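Putative HpcE protein (Mycolicibacterium smegmatis, PDB 6V77) is of uncharacterised function but belongs to the FAH superfamily by its C-terminal fold and carries a zinc ion in a site of acidic side chains. Local coordinates at residues 12-17 against 53-58; 60-65 against 105-110; 119-124 against 150-155; 131-136 against 228-233; 194-199 against 208-213. All blocks are in the same frame, centred on the assembly; numbering follows the deposited sequence.

From the N terminus, contact 1 closes a largely helical loop of 35 residues by bringing 53-58 back to the hairpin turn at 12-17. Contact 2 follows in series and closes 39 residues. It joins the weak strand at 62-63, which pairs with 2-6, to the loop after strand 104-105. Contact 3 closes 25 residues, pairs two strands of the large mixed sheet and holds the zinc ion. Contact 4 crosses it along the chain: 131-136 lies between the segments of contact 3, and 228-233 comes much later, at the subunit interface. Contact 5, a short hairpin in the five-stranded sheet, falls within that wide loop. Its Leu195, Leu197 and Gly198 pack on Val122 and Leu124 of contact 3.

Contact 1: 12-17 against 53-58; sequences LVTGDG and PAPSAR
Arg58 NH1 forms a salt bridge with Glu182, a residue of strand 177-185, while it packs on Val13. The same nitrogen lies 3.4 Å from Val13 CG2 and nearly as close to CG1, so the tip of the arginine rests against both methyl branches. The other terminal nitrogen makes only a weak bond: Arg58 NH2 stands 3.3 Å from Asp16 O, with a bent N-H...O angle of 123°. That carbonyl sits at the edge of the guanidinium, near its plane. A water between Arg58 NH1 and Gly15 O is doubtful, because it lies too close to the carbonyl. The chain of Arg58 is extended from CG to NE, and this length carries the charged end from its loop to the turn. Arg58 is modelled in two conformers, so these contacts hold for one of them.

Pro55 holds the other end of the contact. Its ring comes obliquely against Thr14, with Pro55 CB 3.3 Å from Thr14 OG1. Chi1 of Thr14 is 65°, which sets the hydroxyl between the backbone N and the carbonyl carbon and turns it to the ring. This hydroxyl is buried by the contact and has no polar partner in the model. Between the two ends, Gly17 CA lies 3.2 Å from Ser56 O and also touches Pro55.

Thr14 and Gly17 bond to each other twice: Thr14 N to Gly17 O at 3.0 Å, and Gly17 N to Thr14 O at 3.2 Å. Gly15 and Asp16 form the corners. The arrangement is a two-residue beta hairpin closed by a type II' turn, joining strands 9-14 and 17-20.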
# COMPACT_ATOMS: atom_id res chain seq x y z
N LEU B 12 -26.70 -2.82 -0.81
CA LEU B 12 -27.05 -3.37 -2.11
C LEU B 12 -28.01 -2.41 -2.79
O LEU B 12 -28.95 -1.92 -2.15
CB LEU B 12 -27.67 -4.76 -1.93
CG LEU B 12 -27.98 -5.65 -3.13
CD1 LEU B 12 -26.73 -5.95 -3.95
CD2 LEU B 12 -28.61 -6.95 -2.65
N VAL B 13 -27.75 -2.10 -4.06
CA VAL B 13 -28.66 -1.28 -4.85
C VAL B 13 -29.81 -2.17 -5.30
O VAL B 13 -29.60 -3.19 -5.96
CB VAL B 13 -27.94 -0.67 -6.06
CG1 VAL B 13 -28.98 -0.10 -7.07
CG2 VAL B 13 -26.96 0.40 -5.62
N THR B 14 -31.04 -1.80 -4.92
CA THR B 14 -32.24 -2.56 -5.25
C THR B 14 -33.25 -1.60 -5.86
O THR B 14 -33.86 -0.81 -5.14
CB THR B 14 -32.83 -3.24 -4.02
OG1 THR B 14 -33.28 -2.23 -3.10
CG2 THR B 14 -31.79 -4.12 -3.33
N GLY B 15 -33.42 -1.67 -7.18
CA GLY B 15 -34.31 -0.73 -7.84
C GLY B 15 -33.78 0.68 -7.71
O GLY B 15 -32.60 0.96 -7.99
N ASP B 16 -34.64 1.59 -7.28
CA ASP B 16 -34.29 3.00 -7.14
C ASP B 16 -33.74 3.33 -5.76
O ASP B 16 -33.33 4.47 -5.54
CB ASP B 16 -35.51 3.87 -7.42
CG ASP B 16 -36.23 3.46 -8.69
OD1 ASP B 16 -35.59 3.47 -9.76
OD2 ASP B 16 -37.42 3.09 -8.60
N GLY B 17 -33.70 2.36 -4.85
CA GLY B 17 -33.18 2.61 -3.52
C GLY B 17 -32.08 1.65 -3.10
O GLY B 17 -31.44 1.03 -3.96
N PRO B 53 -35.64 -6.52 2.57
CA PRO B 53 -36.69 -5.57 2.95
C PRO B 53 -36.94 -4.56 1.83
O PRO B 53 -36.25 -4.59 0.80
CB PRO B 53 -36.10 -4.91 4.20
CG PRO B 53 -34.64 -4.93 3.96
CD PRO B 53 -34.37 -6.25 3.26
N ALA B 54 -37.91 -3.68 2.03
CA ALA B 54 -38.19 -2.65 1.03
C ALA B 54 -36.97 -1.75 0.88
O ALA B 54 -36.24 -1.52 1.84
CB ALA B 54 -39.41 -1.83 1.45
N PRO B 55 -36.71 -1.25 -0.33
CA PRO B 55 -35.56 -0.36 -0.53
C PRO B 55 -35.76 0.93 0.24
O PRO B 55 -36.88 1.42 0.40
CB PRO B 55 -35.56 -0.09 -2.04
CG PRO B 55 -36.55 -1.01 -2.63
CD PRO B 55 -37.50 -1.43 -1.56
N SER B 56 -34.65 1.49 0.72
CA SER B 56 -34.63 2.80 1.35
C SER B 56 -33.95 3.81 0.44
O SER B 56 -33.21 3.45 -0.48
CB SER B 56 -33.91 2.74 2.70
OG SER B 56 -34.50 1.76 3.53
N ALA B 57 -34.19 5.09 0.72
CA ALA B 57 -33.53 6.15 -0.02
C ALA B 57 -32.04 6.20 0.29
O ALA B 57 -31.62 5.97 1.42
CB ALA B 57 -34.16 7.50 0.30
N ARG B 58 -31.23 6.49 -0.73
CA ARG B 58 -29.80 6.70 -0.55
C ARG B 58 -29.58 7.94 0.30
O ARG B 58 -29.88 9.04 -0.15
CB ARG B 58 -29.12 6.88 -1.90
CG ARG B 58 -28.62 5.65 -2.63
CD ARG B 58 -28.08 6.09 -3.99
NE ARG B 58 -27.82 5.00 -4.93
CZ ARG B 58 -28.76 4.30 -5.55
NH1 ARG B 58 -28.43 3.34 -6.41
NH2 ARG B 58 -30.04 4.53 -5.30
O HOH W 1 -31.11 2.86 -7.88

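Contact 2: 60-65 against 105-110; sequences GTIGSP and TGPVET
Ile62 and Gly106 meet through the backbone. Gly106 CA lies 3.4 Å from Ile62 O, and its C-H points almost straight at that oxygen, with an angle of 162° at the hydrogen. The same CA also touches Gly63 and Ser64, where the two segments run closest. Ser64 N and Gly106 N are neighbours too, but both are donors and no bond forms between them.

Side chains add one apolar patch. Ile62 CG2 packs on Pro107 CD at 3.6 Å, and the isoleucine crosses the proline ring at about a right angle. With chi1 near -58°, Ile62 has CG2 anti to the backbone N, and this is the branch that meets the ring. Further along, Ser64 CB approaches Thr105 O at 3.5 Å. The serine hydroxyl itself is bonded to Ala66 N.

The next shell fixes the shape of 105-110. Gly106 O takes two donors. Thr105 OG1 reaches it at 2.7 Å in the carbonyl plane, on a lone pair. Val108 N reaches it at 2.8 Å and closes an inverse gamma turn centred on Pro107. Thr105 is bonded through its backbone to Ser177 and Ile179. On the other side, Gly63 pairs with Asn5, and Ile62 packs on Ile4 and Leu6 of strand 2-6.

Each segment therefore has its backbone bonds with other strands. Across the contact itself, 60-65 and 105-110 meet by van der Waals packing and a C-H...O contact, a close fit of two segments and not a bonded strand pair.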
# COMPACT_ATOMS: atom_id res chain seq x y z
N GLY B 60 -26.63 9.72 3.31
CA GLY B 60 -25.33 9.62 3.95
C GLY B 60 -24.20 9.91 2.97
O GLY B 60 -24.40 10.11 1.77
N THR B 61 -22.99 9.92 3.53
CA THR B 61 -21.78 10.08 2.74
C THR B 61 -21.57 8.86 1.88
O THR B 61 -21.53 7.74 2.39
CB THR B 61 -20.57 10.26 3.65
OG1 THR B 61 -20.74 11.40 4.50
CG2 THR B 61 -19.29 10.42 2.82
N ILE B 62 -21.39 9.06 0.57
CA ILE B 62 -20.99 7.96 -0.30
C ILE B 62 -19.50 7.75 -0.13
O ILE B 62 -18.69 8.62 -0.48
CB ILE B 62 -21.35 8.24 -1.77
CG1 ILE B 62 -22.85 8.50 -1.94
CG2 ILE B 62 -20.88 7.07 -2.64
CD1 ILE B 62 -23.30 8.69 -3.42
N GLY B 63 -19.11 6.59 0.42
CA GLY B 63 -17.72 6.25 0.57
C GLY B 63 -17.21 5.46 -0.61
O GLY B 63 -17.95 5.09 -1.53
N SER B 64 -15.90 5.19 -0.60
CA SER B 64 -15.37 4.28 -1.60
C SER B 64 -16.03 2.92 -1.44
O SER B 64 -16.23 2.45 -0.31
CB SER B 64 -13.85 4.13 -1.47
OG SER B 64 -13.44 3.00 -2.24
N PRO B 65 -16.37 2.24 -2.54
CA PRO B 65 -16.88 0.87 -2.40
C PRO B 65 -15.83 -0.10 -1.86
O PRO B 65 -16.20 -1.18 -1.38
CB PRO B 65 -17.32 0.49 -3.83
CG PRO B 65 -16.57 1.45 -4.73
CD PRO B 65 -16.34 2.71 -3.94
N THR B 105 -11.02 7.99 -0.93
CA THR B 105 -12.29 8.51 -0.45
C THR B 105 -13.38 8.03 -1.40
O THR B 105 -13.11 7.42 -2.44
CB THR B 105 -12.31 10.03 -0.40
OG1 THR B 105 -12.25 10.51 -1.74
CG2 THR B 105 -11.10 10.58 0.39
N GLY B 106 -14.62 8.34 -1.05
CA GLY B 106 -15.70 8.25 -2.01
C GLY B 106 -15.69 9.49 -2.89
O GLY B 106 -14.73 10.26 -2.90
N PRO B 107 -16.75 9.70 -3.64
CA PRO B 107 -16.85 10.87 -4.55
C PRO B 107 -17.21 12.14 -3.80
O PRO B 107 -18.30 12.70 -3.95
CB PRO B 107 -17.93 10.42 -5.54
CG PRO B 107 -18.80 9.49 -4.76
CD PRO B 107 -17.88 8.76 -3.81
N VAL B 108 -16.28 12.62 -2.98
CA VAL B 108 -16.50 13.76 -2.08
C VAL B 108 -16.69 15.03 -2.90
O VAL B 108 -16.01 15.24 -3.91
CB VAL B 108 -15.31 13.88 -1.11
CG1 VAL B 108 -15.39 15.15 -0.27
CG2 VAL B 108 -15.21 12.65 -0.22
N GLU B 109 -17.57 15.93 -2.43
CA GLU B 109 -17.92 17.12 -3.21
C GLU B 109 -16.74 18.07 -3.43
O GLU B 109 -16.74 18.81 -4.42
CB GLU B 109 -19.08 17.86 -2.53
N THR B 110 -15.76 18.11 -2.51
CA THR B 110 -14.65 19.06 -2.63
C THR B 110 -13.31 18.38 -2.39
O THR B 110 -13.18 17.46 -1.58
CB THR B 110 -14.76 20.25 -1.65
OG1 THR B 110 -14.73 19.77 -0.30
CG2 THR B 110 -16.04 21.05 -1.89

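Contact 3: 119-124 against 150-155; sequences DWEVEL and GQDLSE. With ZN (zinc ion), chain L.
Gly150 and Glu123 open an antiparallel strand pair of the FAH-type fold, which carries the metal site. They are a hydrogen-bonded pair: Glu123 N donates to Gly150 O and Gly150 N to Glu123 O.

Gln151 comes next, opposite Val122. Its chain bends at chi2 (-71°) and folds back, and Gln151 OE1 accepts from Glu121 N at 2.8 Å, nearly straight at 169°. The side chain thus takes a backbone N-H that a regular ladder would bond to the main chain of Asp152. Thr263 holds its NE2.

Asp152 keeps one ladder bond, N to Glu121 O at 2.9 Å. Its carboxylate runs beside that of Glu121, the two planes at 90°. Both bind the zinc ion. Lys99 forms a salt bridge with Asp152 OD1, and Lys171 is hydrogen-bonded to OD2, the zinc-binding oxygen. Glu121 OE2 pairs with Arg156, and Glu123 OE1 is bonded by Gly240 N.

Leu153 places CD2 3.6 Å from Asp119 O. Ser154 restores the ladder with Asp119, and its hydroxyl bonds back to Asp152 O and to Lys171.

The zinc ion is bound by Glu121 OE1 at 2.2 Å, Glu123 OE2 at 2.2 Å, Asp152 OD2 at 2.4 Å and a water at 2.1 Å.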
# COMPACT_ATOMS: atom_id res chain seq x y z
N ASP B 119 -3.26 17.56 -11.40
CA ASP B 119 -3.68 17.09 -12.71
C ASP B 119 -4.74 16.00 -12.52
O ASP B 119 -4.76 15.31 -11.50
CB ASP B 119 -2.48 16.55 -13.46
CG ASP B 119 -2.66 16.55 -14.95
OD1 ASP B 119 -3.77 16.87 -15.44
OD2 ASP B 119 -1.67 16.24 -15.63
N TRP B 120 -5.62 15.87 -13.52
CA TRP B 120 -6.73 14.92 -13.51
C TRP B 120 -6.38 13.68 -14.33
O TRP B 120 -5.62 13.76 -15.30
CB TRP B 120 -7.98 15.58 -14.11
CG TRP B 120 -7.74 16.13 -15.50
CD1 TRP B 120 -7.87 15.46 -16.69
CD2 TRP B 120 -7.28 17.45 -15.84
NE1 TRP B 120 -7.54 16.29 -17.74
CE2 TRP B 120 -7.16 17.51 -17.24
CE3 TRP B 120 -6.95 18.59 -15.09
CZ2 TRP B 120 -6.75 18.65 -17.91
CZ3 TRP B 120 -6.54 19.73 -15.76
CH2 TRP B 120 -6.45 19.76 -17.16
N GLU B 121 -6.99 12.54 -13.96
CA GLU B 121 -6.79 11.26 -14.66
C GLU B 121 -8.01 10.38 -14.39
O GLU B 121 -8.05 9.70 -13.36
CB GLU B 121 -5.50 10.56 -14.19
CG GLU B 121 -4.17 11.31 -14.42
CD GLU B 121 -2.94 10.41 -14.34
OE1 GLU B 121 -3.06 9.28 -13.82
OE2 GLU B 121 -1.85 10.80 -14.82
N VAL B 122 -8.99 10.35 -15.31
CA VAL B 122 -10.10 9.41 -15.14
C VAL B 122 -9.59 7.99 -15.32
O VAL B 122 -8.77 7.72 -16.22
CB VAL B 122 -11.27 9.69 -16.11
CG1 VAL B 122 -10.82 9.67 -17.58
CG2 VAL B 122 -12.39 8.65 -15.93
N GLU B 123 -10.04 7.06 -14.47
CA GLU B 123 -9.60 5.68 -14.61
C GLU B 123 -10.72 4.71 -14.29
O GLU B 123 -11.57 4.98 -13.44
CB GLU B 123 -8.40 5.36 -13.70
CG GLU B 123 -7.28 6.37 -13.82
CD GLU B 123 -5.92 5.83 -13.46
OE1 GLU B 123 -5.82 4.67 -13.02
OE2 GLU B 123 -4.97 6.58 -13.65
N LEU B 124 -10.69 3.57 -14.97
CA LEU B 124 -11.48 2.42 -14.54
C LEU B 124 -10.82 1.81 -13.31
O LEU B 124 -9.61 1.57 -13.31
CB LEU B 124 -11.57 1.37 -15.65
CG LEU B 124 -12.28 0.07 -15.26
CD1 LEU B 124 -13.75 0.33 -15.06
CD2 LEU B 124 -12.07 -0.98 -16.35
N GLY B 150 -12.89 6.01 -10.94
CA GLY B 150 -11.88 6.62 -10.09
C GLY B 150 -11.22 7.81 -10.76
O GLY B 150 -11.30 8.01 -11.98
N GLN B 151 -10.56 8.62 -9.92
CA GLN B 151 -9.64 9.67 -10.35
C GLN B 151 -8.28 9.33 -9.77
O GLN B 151 -8.18 9.00 -8.59
CB GLN B 151 -10.07 11.04 -9.86
CG GLN B 151 -10.96 11.81 -10.84
CD GLN B 151 -10.20 12.31 -12.06
OE1 GLN B 151 -9.00 12.56 -12.00
NE2 GLN B 151 -10.92 12.47 -13.18
N ASP B 152 -7.24 9.39 -10.59
CA ASP B 152 -5.87 9.35 -10.06
C ASP B 152 -5.33 10.78 -10.09
O ASP B 152 -4.55 11.16 -10.96
CB ASP B 152 -4.99 8.40 -10.86
CG ASP B 152 -3.57 8.35 -10.33
OD1 ASP B 152 -3.32 8.85 -9.21
OD2 ASP B 152 -2.69 7.79 -11.01
N LEU B 153 -5.77 11.58 -9.11
CA LEU B 153 -5.31 12.96 -9.04
C LEU B 153 -3.83 12.96 -8.71
O LEU B 153 -3.37 12.16 -7.90
CB LEU B 153 -6.10 13.75 -8.00
CG LEU B 153 -7.59 13.83 -8.34
CD1 LEU B 153 -8.40 14.37 -7.17
CD2 LEU B 153 -7.74 14.76 -9.53
N SER B 154 -3.08 13.87 -9.34
CA SER B 154 -1.62 13.78 -9.35
C SER B 154 -1.03 15.17 -9.21
O SER B 154 -1.27 16.03 -10.06
CB SER B 154 -1.13 13.14 -10.66
OG SER B 154 -1.78 11.89 -10.92
N GLU B 155 -0.20 15.38 -8.18
CA GLU B 155 0.55 16.62 -8.07
C GLU B 155 1.84 16.44 -8.87
O GLU B 155 2.79 15.81 -8.41
CB GLU B 155 0.80 16.97 -6.60
CG GLU B 155 1.17 18.43 -6.40
CD GLU B 155 2.54 18.71 -6.93
OE1 GLU B 155 3.52 18.23 -6.31
OE2 GLU B 155 2.64 19.34 -8.00
ZN ZN L . -2.89 7.11 -13.29
O HOH W 2 -2.86 5.12 -12.47

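Contact 4: 131-136 against 228-233; sequences GGRNIP and TVELYP. With EDO (1,2-ethanediol), chain J.
Gly132 and Leu231 form the tight core of this contact. Gly132 N donates to Leu231 O at 2.8 Å, and Leu231 N donates back to Gly132 O at 3.1 Å. Just before them, Gly131 CA presses to 3.1 Å from the same Leu231 O. Pro233 also lies against Gly131. Next to the bridge, Ile135 CD1 meets Leu231 CD1 at 4.0 Å, and Ile222 of helix 218-226 packs on both.

The other side is looser and wet. Arg133 stretches across Glu230 with its chain extended from CG to NE. One guanidinium face lies over Glu230 N. At its edge, Arg133 NH1 makes a weak bond to Thr228 O, 2.9 Å long and bent to 128°. Three waters ring the same edge, one on each nitrogen. Glu230 OE1 is 4.5 Å from Arg133 NE and well out of the guanidinium plane, so water links the opposite charges: one water bonds Arg133 NH2 at 2.9 Å and Glu230 OE1 at 2.8 Å. An ethanediol also donates to Thr228 O.

Glu230 N bonds Ser102 of the second subunit, and Arg133 packs on Ala174 of that subunit. The motif is a single antiparallel bridge between two loops at the dimer interface.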
# COMPACT_ATOMS: atom_id res chain seq x y z
N GLY B 131 -8.65 -13.75 -4.69
CA GLY B 131 -7.24 -13.43 -4.70
C GLY B 131 -6.39 -14.55 -5.26
O GLY B 131 -6.88 -15.55 -5.80
N GLY B 132 -5.08 -14.36 -5.13
CA GLY B 132 -4.13 -15.41 -5.46
C GLY B 132 -2.91 -14.95 -6.22
O GLY B 132 -2.80 -13.80 -6.66
N ARG B 133 -1.96 -15.87 -6.34
CA ARG B 133 -0.77 -15.74 -7.16
C ARG B 133 -0.99 -16.52 -8.45
O ARG B 133 -1.70 -17.53 -8.47
CB ARG B 133 0.46 -16.29 -6.43
CG ARG B 133 0.85 -15.46 -5.21
CD ARG B 133 2.14 -15.99 -4.56
NE ARG B 133 2.41 -15.25 -3.33
CZ ARG B 133 3.12 -14.12 -3.29
NH1 ARG B 133 3.65 -13.64 -4.41
NH2 ARG B 133 3.31 -13.50 -2.14
N ASN B 134 -0.36 -16.05 -9.53
CA ASN B 134 -0.41 -16.74 -10.82
C ASN B 134 -1.84 -17.00 -11.27
O ASN B 134 -2.22 -18.12 -11.64
CB ASN B 134 0.40 -18.04 -10.77
CG ASN B 134 1.78 -17.82 -10.23
OD1 ASN B 134 2.60 -17.12 -10.86
ND2 ASN B 134 2.05 -18.35 -9.05
N ILE B 135 -2.64 -15.95 -11.23
CA ILE B 135 -4.00 -15.99 -11.80
C ILE B 135 -3.89 -15.96 -13.33
O ILE B 135 -3.23 -15.05 -13.88
CB ILE B 135 -4.82 -14.81 -11.29
CG1 ILE B 135 -4.93 -14.84 -9.76
CG2 ILE B 135 -6.21 -14.75 -11.93
CD1 ILE B 135 -5.46 -13.51 -9.19
N PRO B 136 -4.48 -16.91 -14.04
CA PRO B 136 -4.31 -16.94 -15.49
C PRO B 136 -5.11 -15.84 -16.15
O PRO B 136 -6.21 -15.50 -15.71
CB PRO B 136 -4.84 -18.33 -15.89
CG PRO B 136 -5.71 -18.74 -14.76
CD PRO B 136 -5.13 -18.14 -13.52
N THR B 228 3.93 -11.72 -9.43
CA THR B 228 4.88 -11.27 -8.41
C THR B 228 4.29 -11.19 -7.02
O THR B 228 4.93 -11.64 -6.06
CB THR B 228 5.46 -9.89 -8.80
OG1 THR B 228 6.15 -10.00 -10.05
CG2 THR B 228 6.44 -9.38 -7.72
N VAL B 229 3.08 -10.65 -6.88
CA VAL B 229 2.41 -10.47 -5.59
C VAL B 229 1.26 -11.47 -5.46
O VAL B 229 0.80 -12.06 -6.43
CB VAL B 229 1.87 -9.03 -5.41
CG1 VAL B 229 3.03 -8.03 -5.44
CG2 VAL B 229 0.82 -8.70 -6.50
N GLU B 230 0.78 -11.64 -4.22
CA GLU B 230 -0.51 -12.30 -4.00
C GLU B 230 -1.59 -11.22 -3.98
O GLU B 230 -1.60 -10.38 -3.08
CB GLU B 230 -0.52 -13.09 -2.70
CG GLU B 230 -1.87 -13.83 -2.45
CD GLU B 230 -1.92 -14.50 -1.09
OE1 GLU B 230 -0.91 -14.51 -0.37
OE2 GLU B 230 -3.00 -15.02 -0.73
N LEU B 231 -2.49 -11.24 -4.96
CA LEU B 231 -3.66 -10.37 -4.89
C LEU B 231 -4.60 -10.87 -3.79
O LEU B 231 -4.70 -12.07 -3.53
CB LEU B 231 -4.38 -10.32 -6.23
CG LEU B 231 -3.56 -9.75 -7.38
CD1 LEU B 231 -4.39 -9.70 -8.64
CD2 LEU B 231 -3.12 -8.32 -7.04
N TYR B 232 -5.27 -9.93 -3.12
CA TYR B 232 -6.24 -10.28 -2.10
C TYR B 232 -7.64 -9.85 -2.52
O TYR B 232 -7.79 -8.87 -3.25
CB TYR B 232 -5.96 -9.60 -0.75
CG TYR B 232 -4.65 -9.96 -0.14
CD1 TYR B 232 -4.42 -11.24 0.30
CD2 TYR B 232 -3.65 -9.00 0.03
CE1 TYR B 232 -3.22 -11.59 0.90
CE2 TYR B 232 -2.44 -9.34 0.63
CZ TYR B 232 -2.24 -10.64 1.05
OH TYR B 232 -1.05 -11.03 1.64
N PRO B 233 -8.68 -10.56 -2.06
CA PRO B 233 -10.04 -10.03 -2.21
C PRO B 233 -10.11 -8.63 -1.62
O PRO B 233 -9.52 -8.35 -0.56
CB PRO B 233 -10.89 -11.02 -1.41
CG PRO B 233 -10.05 -12.29 -1.36
CD PRO B 233 -8.63 -11.82 -1.30
C1 EDO J . 7.12 -15.20 -7.60
O1 EDO J . 8.41 -14.61 -7.85
C2 EDO J . 6.74 -14.93 -6.15
O2 EDO J . 6.85 -13.52 -5.95
O HOH W 3 3.33 -14.25 -7.19
O HOH W 4 0.63 -17.06 -1.98
O HOH W 5 1.85 -14.78 -0.02

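Contact 5: 194-199 against 208-213; sequences DLELGA and HSRTSQ
Asp194 OD1 is gripped from opposite faces of its carboxylate by Arg210 and Ser212. Arg210 has two modelled conformers, and this grip describes one of them. Arg210 NE lies 2.8 Å from Asp194 OD1 in a salt bridge, and Ser212 OG donates to the same oxygen, also at 2.8 Å. The oxygen sits in the plane of the guanidinium, yet the two flat groups are turned 74° apart. Arg210 also sends NH1 to Asp194 O at 3.1 Å, so two nitrogens hold both the side chain and the main chain of the aspartate. The arginine bends at chi3 (70°), which brings one guanidinium face over Glu196 N and CB.

The segments are the two arms of a beta hairpin, strands 196-201 and 204-210, with 204-210 as an outermost strand of the five-stranded sheet. Leu197 and Ser209 form a hydrogen-bonded antiparallel pair. Where the second strand turns into a 3-10 segment, Thr211 takes over the pairing: its N donates to Leu195 O at 2.7 Å, and Leu195 N donates to Thr211 OG1 at 2.9 Å.

On the face shared with Arg210, the side chains of Glu196 and His208 are joined by a His-carboxylate hydrogen bond. His208 NE2 donates to Glu196 OE2 at 2.9 Å in the ring plane, with an angle of 170°. Thr266 holds the other oxygen of Glu196. On the reverse face, Leu197 packs CD2 along Ser209 and onto Thr211 CG2.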
# COMPACT_ATOMS: atom_id res chain seq x y z
N ASP B 194 -14.40 -3.00 -22.72
CA ASP B 194 -14.64 -1.92 -23.69
C ASP B 194 -15.69 -0.98 -23.09
O ASP B 194 -16.86 -1.00 -23.47
CB ASP B 194 -15.10 -2.49 -25.04
CG ASP B 194 -15.25 -1.42 -26.10
OD1 ASP B 194 -14.67 -0.32 -25.93
OD2 ASP B 194 -15.95 -1.68 -27.10
N LEU B 195 -15.24 -0.12 -22.16
CA LEU B 195 -16.10 0.83 -21.47
C LEU B 195 -15.70 2.26 -21.83
O LEU B 195 -14.51 2.59 -21.83
CB LEU B 195 -16.01 0.65 -19.95
CG LEU B 195 -16.24 -0.79 -19.48
CD1 LEU B 195 -15.89 -0.88 -18.01
CD2 LEU B 195 -17.69 -1.15 -19.73
N GLU B 196 -16.68 3.11 -22.10
CA GLU B 196 -16.42 4.52 -22.40
C GLU B 196 -16.17 5.30 -21.11
O GLU B 196 -16.94 5.20 -20.16
CB GLU B 196 -17.61 5.12 -23.16
CG GLU B 196 -17.44 6.61 -23.55
CD GLU B 196 -18.70 7.15 -24.19
OE1 GLU B 196 -19.77 7.08 -23.56
OE2 GLU B 196 -18.63 7.65 -25.34
N LEU B 197 -15.08 6.08 -21.08
CA LEU B 197 -14.74 6.87 -19.89
C LEU B 197 -14.27 8.26 -20.30
O LEU B 197 -13.79 8.47 -21.42
CB LEU B 197 -13.69 6.17 -19.00
CG LEU B 197 -12.21 6.13 -19.38
CD1 LEU B 197 -11.40 5.46 -18.27
CD2 LEU B 197 -11.98 5.44 -20.74
N GLY B 198 -14.44 9.22 -19.40
CA GLY B 198 -14.01 10.56 -19.74
C GLY B 198 -14.09 11.48 -18.54
O GLY B 198 -14.44 11.07 -17.43
N ALA B 199 -13.76 12.75 -18.79
CA ALA B 199 -13.72 13.75 -17.74
C ALA B 199 -13.96 15.10 -18.40
O ALA B 199 -13.58 15.30 -19.56
CB ALA B 199 -12.39 13.78 -16.99
N HIS B 208 -11.66 11.66 -23.05
CA HIS B 208 -12.74 10.83 -23.58
C HIS B 208 -12.16 9.70 -24.41
O HIS B 208 -11.54 9.95 -25.45
CB HIS B 208 -13.72 11.64 -24.43
CG HIS B 208 -14.72 10.79 -25.15
ND1 HIS B 208 -14.71 10.62 -26.52
CD2 HIS B 208 -15.74 10.03 -24.68
CE1 HIS B 208 -15.69 9.81 -26.87
NE2 HIS B 208 -16.33 9.43 -25.77
N SER B 209 -12.37 8.46 -23.97
CA SER B 209 -11.81 7.31 -24.65
C SER B 209 -12.65 6.08 -24.29
O SER B 209 -13.75 6.21 -23.74
CB SER B 209 -10.33 7.14 -24.26
OG SER B 209 -9.68 6.21 -25.12
N ARG B 210 -12.15 4.90 -24.62
CA ARG B 210 -12.77 3.64 -24.23
C ARG B 210 -11.68 2.72 -23.70
O ARG B 210 -10.55 2.74 -24.19
CB ARG B 210 -13.51 2.96 -25.40
CG ARG B 210 -14.65 3.80 -26.02
CD ARG B 210 -15.51 2.96 -26.99
NE ARG B 210 -16.32 1.97 -26.29
CZ ARG B 210 -17.58 2.17 -25.90
NH1 ARG B 210 -18.23 1.21 -25.24
NH2 ARG B 210 -18.18 3.33 -26.14
N THR B 211 -12.03 1.90 -22.70
CA THR B 211 -11.01 1.02 -22.12
C THR B 211 -10.54 -0.06 -23.07
O THR B 211 -9.60 -0.79 -22.73
CB THR B 211 -11.50 0.37 -20.83
OG1 THR B 211 -12.60 -0.49 -21.12
CG2 THR B 211 -11.91 1.43 -19.82
N SER B 212 -11.19 -0.22 -24.23
CA SER B 212 -10.63 -1.06 -25.28
C SER B 212 -9.28 -0.52 -25.77
O SER B 212 -8.55 -1.25 -26.45
CB SER B 212 -11.62 -1.18 -26.44
OG SER B 212 -12.04 0.11 -26.85
N GLN B 213 -8.94 0.72 -25.44
CA GLN B 213 -7.63 1.28 -25.77
C GLN B 213 -6.57 1.01 -24.69
O GLN B 213 -5.47 1.54 -24.79
CB GLN B 213 -7.73 2.80 -26.01
CG GLN B 213 -8.58 3.17 -27.22
CD GLN B 213 -8.12 2.46 -28.47
OE1 GLN B 213 -8.88 1.70 -29.07
NE2 GLN B 213 -6.88 2.68 -28.86